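Local coordinates for protein putative dehydratase (Mesorhizobium loti, PDB 2POZ) that is probably a lyase, a putative dehydratase of the mandelate racemase-like branch of the enolase superfamily, with no substrate established, at residues A99-K104 / G286-K291; P279-A284 / T316-L321. All blocks are in the same frame, centred on the assembly; numbering follows the deposited sequence.

How the contacts relate
Contact 1 (99-104 with 286-291) ties the N-terminal domain to the barrel, whereas contact 2 (279-284 with 316-321) lies wholly within the barrel. Their centres are about 9 Å apart, and the chain runs directly from the loop of contact 2 into helix 287-298 of contact 1. The two touch: Leu287 CD2 lies 3.5 Å from Ala317 O, and Thr290 CG2 lies 3.6 Å from Leu321 CD2. Leu287 takes part on both sides, while Thr290 faces Leu321 and Met288 faces Trp101. Contact 2 lies beside a probable active-site pair of the barrel.

Contact 1 of 2, residues A99-K104 / G286-K291; sequences ALWDIK and GLMETK
Met288 N and Trp101 NE1 converge on Glu97 OE2, the indole through a weak bond, while OE1 of the same carboxylate takes Leu287 N. In this enolase-superfamily protein the bonds join helix 87-108 of the N-terminal domain to the first turn of helix 287-298 in the barrel domain, where the carboxylate would probably interact favourably with the positive end of the helix dipole.

The direct contact is apolar. Trp101 CG stands anti to the carbonyl carbon (chi1 -78°), which carries the indole across the gap to the other helix. Met288, present as selenomethionine, approaches the ring system obliquely: its CB lies 3.6 Å from Trp101 NE1. Its chain bends at chi2 and chi3, bringing CE to the CZ2-CH2 side of the six-membered ring, 3.8 Å from Trp101 CZ2. Leu287 adds a looser touch, with CB 4.3 Å from Trp101 CD1. Phe116 of the same chain meets the indole edge-to-face, and Phe116 of the second subunit packs on Met288, so the cluster also borders a subunit interface.

Gly286 occupies the N-cap position of the barrel helix, and its carbonyl O accepts two bonds from Thr290: from the backbone N at 3.1 Å and from OG1, nearly in line with the C=O bond, at 2.7 Å.

Contact 2 of 2, residues P279-A284 / T316-L321; sequences PDIGTA and TATLQL
An Asx turn at Asp280 shapes the loop that leaves barrel strand 276-277, and Ile281, within that turn, faces helix 312-324. Ile281 CD1 reaches furthest into the helix surface, 3.5 Å from Ala317 CB and 3.4 Å from Thr318 OG1. On the other branch, Ile281 CG2 meets Leu321 CD2 at 4.0 Å, the two chains running antiparallel alongside one another. With CG1 turned in over the backbone, flanked by N and C (chi1 64°), the isoleucine spreads its two branches over successive turns of the helix. An alanine at Ile281 is likely to deprive Ala317 CB and Leu321 CD2 of the CD1 and CG2 methyls and open a gap between loop and helix.

Thr318 offers its hydroxyl to this apolar surface without losing a polar partner, because OG1 is hydrogen-bonded to the carbonyl O of Ile314 one turn earlier.

The loop is held by its own bonds. Gly282 N reaches Asp280 OD1 at 2.6 Å, on the anti side of the carboxylate and 25° out of its plane. Asp280 O is gripped in turn by Thr283 N at 2.9 Å and Ala284 N at 2.7 Å. The second carboxylate oxygen, OD2, is hydrogen-bonded to His307 ND1, a pairing consistent with the Asp-His dyad of mandelate racemase-type barrels. The chemistry thus divides by side chain: no hydrogen bond joins the loop to segment 316-321, so their fit rests on the branches of Ile281, while polar bonds fix the orientation of its neighbour Asp280.

Contact 1 of 2, residues A99-K104 / G286-K291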
# COMPACT_ATOMS: atom_id res chain seq x y z
N ALA A 99 -12.14 -40.27 6.46
CA ALA A 99 -12.78 -41.58 6.32
C ALA A 99 -13.09 -41.88 4.85
O ALA A 99 -13.06 -43.05 4.43
CB ALA A 99 -14.06 -41.63 7.15
N LEU A 100 -13.40 -40.85 4.08
CA LEU A 100 -13.70 -41.06 2.67
C LEU A 100 -12.46 -41.50 1.91
O LEU A 100 -12.53 -42.43 1.10
CB LEU A 100 -14.28 -39.78 2.06
CG LEU A 100 -15.68 -39.48 2.61
CD1 LEU A 100 -16.17 -38.13 2.08
CD2 LEU A 100 -16.64 -40.60 2.21
N TRP A 101 -11.32 -40.86 2.17
CA TRP A 101 -10.07 -41.24 1.50
C TRP A 101 -9.64 -42.64 1.95
O TRP A 101 -9.06 -43.41 1.19
CB TRP A 101 -8.95 -40.24 1.80
CG TRP A 101 -9.06 -38.99 0.99
CD1 TRP A 101 -9.48 -37.76 1.42
CD2 TRP A 101 -8.81 -38.86 -0.42
NE1 TRP A 101 -9.51 -36.87 0.37
CE2 TRP A 101 -9.11 -37.52 -0.77
CE3 TRP A 101 -8.38 -39.74 -1.41
CZ2 TRP A 101 -8.99 -37.05 -2.08
CZ3 TRP A 101 -8.25 -39.27 -2.72
CH2 TRP A 101 -8.56 -37.94 -3.04
N ASP A 102 -9.94 -42.97 3.20
CA ASP A 102 -9.60 -44.30 3.73
C ASP A 102 -10.37 -45.34 2.88
O ASP A 102 -9.81 -46.34 2.44
CB ASP A 102 -10.01 -44.37 5.20
CG ASP A 102 -9.40 -45.56 5.93
OD1 ASP A 102 -8.36 -46.10 5.48
OD2 ASP A 102 -9.97 -45.95 6.97
N ILE A 103 -11.65 -45.08 2.65
CA ILE A 103 -12.47 -45.99 1.85
C ILE A 103 -11.98 -46.10 0.42
O ILE A 103 -11.92 -47.19 -0.15
CB ILE A 103 -13.95 -45.55 1.86
CG1 ILE A 103 -14.56 -45.84 3.24
CG2 ILE A 103 -14.73 -46.28 0.76
CD1 ILE A 103 -15.91 -45.21 3.47
N LYS A 104 -11.60 -44.96 -0.17
CA LYS A 104 -11.12 -44.96 -1.54
C LYS A 104 -9.82 -45.76 -1.65
O LYS A 104 -9.65 -46.54 -2.58
CB LYS A 104 -10.90 -43.53 -2.04
CG LYS A 104 -10.52 -43.44 -3.52
CD LYS A 104 -10.37 -41.99 -3.97
CE LYS A 104 -11.71 -41.32 -4.18
NZ LYS A 104 -12.39 -41.81 -5.41
N GLY A 286 -9.23 -31.60 6.22
CA GLY A 286 -9.07 -32.97 5.79
C GLY A 286 -7.72 -33.20 5.14
O GLY A 286 -6.88 -32.30 5.12
N LEU A 287 -7.51 -34.39 4.61
CA LEU A 287 -6.25 -34.75 3.97
C LEU A 287 -5.98 -34.03 2.65
O LEU A 287 -4.90 -33.49 2.46
CB LEU A 287 -6.19 -36.26 3.74
CG LEU A 287 -5.83 -37.15 4.92
CD1 LEU A 287 -5.94 -38.61 4.50
CD2 LEU A 287 -4.41 -36.83 5.39
N MSE A 288 -6.94 -34.05 1.75
CA MSE A 288 -6.74 -33.38 0.46
C MSE A 288 -6.70 -31.87 0.65
O MSE A 288 -5.86 -31.19 0.05
CB MSE A 288 -7.84 -33.78 -0.53
CG MSE A 288 -7.75 -33.06 -1.88
SE MSE A 288 -6.04 -33.25 -2.77
CE MSE A 288 -6.40 -34.87 -3.80
N GLU A 289 -7.58 -31.33 1.48
CA GLU A 289 -7.59 -29.89 1.73
C GLU A 289 -6.21 -29.47 2.28
O GLU A 289 -5.66 -28.45 1.89
CB GLU A 289 -8.70 -29.53 2.72
CG GLU A 289 -8.83 -28.04 3.04
CD GLU A 289 -9.20 -27.19 1.82
OE1 GLU A 289 -9.78 -27.73 0.85
OE2 GLU A 289 -8.93 -25.97 1.85
N THR A 290 -5.65 -30.27 3.18
CA THR A 290 -4.35 -29.94 3.74
C THR A 290 -3.26 -30.09 2.69
O THR A 290 -2.31 -29.31 2.67
CB THR A 290 -4.04 -30.79 4.98
OG1 THR A 290 -5.04 -30.55 5.98
CG2 THR A 290 -2.67 -30.41 5.57
N LYS A 291 -3.39 -31.08 1.81
CA LYS A 291 -2.41 -31.25 0.75
C LYS A 291 -2.46 -29.97 -0.12
O LYS A 291 -1.41 -29.46 -0.54
CB LYS A 291 -2.73 -32.48 -0.11
CG LYS A 291 -1.82 -32.62 -1.33
CD LYS A 291 -2.11 -33.90 -2.12
CE LYS A 291 -1.29 -33.94 -3.41
NZ LYS A 291 0.18 -33.76 -3.18

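Contact 2 of 2, residues P279-A284 / T316-L321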
# COMPACT_ATOMS: atom_id res chain seq x y z
N PRO A 279 -0.76 -26.75 9.80
CA PRO A 279 -2.16 -27.18 9.73
C PRO A 279 -2.34 -28.55 10.37
O PRO A 279 -1.41 -29.36 10.42
CB PRO A 279 -2.43 -27.22 8.24
CG PRO A 279 -1.11 -27.66 7.67
CD PRO A 279 -0.12 -26.80 8.47
N ASP A 280 -3.55 -28.80 10.87
CA ASP A 280 -3.88 -30.09 11.48
C ASP A 280 -4.88 -30.74 10.52
O ASP A 280 -5.92 -30.14 10.23
CB ASP A 280 -4.55 -29.86 12.84
CG ASP A 280 -4.84 -31.16 13.58
OD1 ASP A 280 -5.26 -32.15 12.93
OD2 ASP A 280 -4.66 -31.18 14.81
N ILE A 281 -4.59 -31.94 10.02
CA ILE A 281 -5.52 -32.56 9.07
C ILE A 281 -6.90 -32.79 9.68
O ILE A 281 -7.88 -32.95 8.95
CB ILE A 281 -5.01 -33.91 8.49
CG1 ILE A 281 -4.89 -34.95 9.60
CG2 ILE A 281 -3.69 -33.71 7.77
CD1 ILE A 281 -4.66 -36.36 9.06
N GLY A 282 -6.97 -32.79 11.01
CA GLY A 282 -8.23 -32.99 11.71
C GLY A 282 -9.05 -31.72 11.93
O GLY A 282 -10.15 -31.78 12.47
N THR A 283 -8.51 -30.57 11.54
CA THR A 283 -9.23 -29.31 11.69
C THR A 283 -9.11 -28.42 10.45
O THR A 283 -10.00 -27.63 10.19
CB THR A 283 -8.73 -28.48 12.91
OG1 THR A 283 -7.40 -28.01 12.67
CG2 THR A 283 -8.75 -29.31 14.18
N ALA A 284 -8.02 -28.56 9.69
CA ALA A 284 -7.80 -27.73 8.51
C ALA A 284 -8.74 -28.01 7.33
O ALA A 284 -8.82 -27.22 6.39
CB ALA A 284 -6.35 -27.85 8.05
N THR A 316 -1.61 -41.55 12.39
CA THR A 316 -1.34 -42.39 11.23
C THR A 316 -1.84 -41.73 9.95
O THR A 316 -1.17 -41.77 8.92
CB THR A 316 -2.01 -43.77 11.39
OG1 THR A 316 -1.49 -44.40 12.57
CG2 THR A 316 -1.75 -44.65 10.18
N ALA A 317 -3.01 -41.10 10.03
CA ALA A 317 -3.57 -40.40 8.87
C ALA A 317 -2.63 -39.27 8.45
O ALA A 317 -2.44 -39.01 7.26
CB ALA A 317 -4.94 -39.85 9.22
N THR A 318 -2.05 -38.59 9.42
CA THR A 318 -1.14 -37.49 9.15
C THR A 318 0.09 -37.99 8.39
O THR A 318 0.64 -37.27 7.56
CB THR A 318 -0.70 -36.79 10.46
OG1 THR A 318 -1.85 -36.17 11.05
CG2 THR A 318 0.37 -35.74 10.18
N LEU A 319 0.51 -39.23 8.66
CA LEU A 319 1.67 -39.79 7.96
C LEU A 319 1.36 -39.93 6.47
O LEU A 319 2.26 -39.85 5.64
CB LEU A 319 2.05 -41.16 8.54
CG LEU A 319 2.54 -41.19 9.99
CD1 LEU A 319 2.94 -42.62 10.35
CD2 LEU A 319 3.70 -40.23 10.17
N GLN A 320 0.10 -40.14 6.13
CA GLN A 320 -0.29 -40.26 4.72
C GLN A 320 0.11 -38.98 3.99
O GLN A 320 0.59 -39.02 2.86
CB GLN A 320 -1.80 -40.46 4.59
CG GLN A 320 -2.31 -41.83 5.03
CD GLN A 320 -1.71 -42.96 4.21
OE1 GLN A 320 -1.62 -42.88 2.99
NE2 GLN A 320 -1.31 -44.04 4.89
N LEU A 321 -0.10 -37.85 4.65
CA LEU A 321 0.23 -36.55 4.06
C LEU A 321 1.74 -36.31 4.03
O LEU A 321 2.29 -35.94 2.99
CB LEU A 321 -0.45 -35.44 4.87
CG LEU A 321 -0.20 -33.98 4.48
CD1 LEU A 321 -1.23 -33.54 3.45
CD2 LEU A 321 -0.30 -33.10 5.72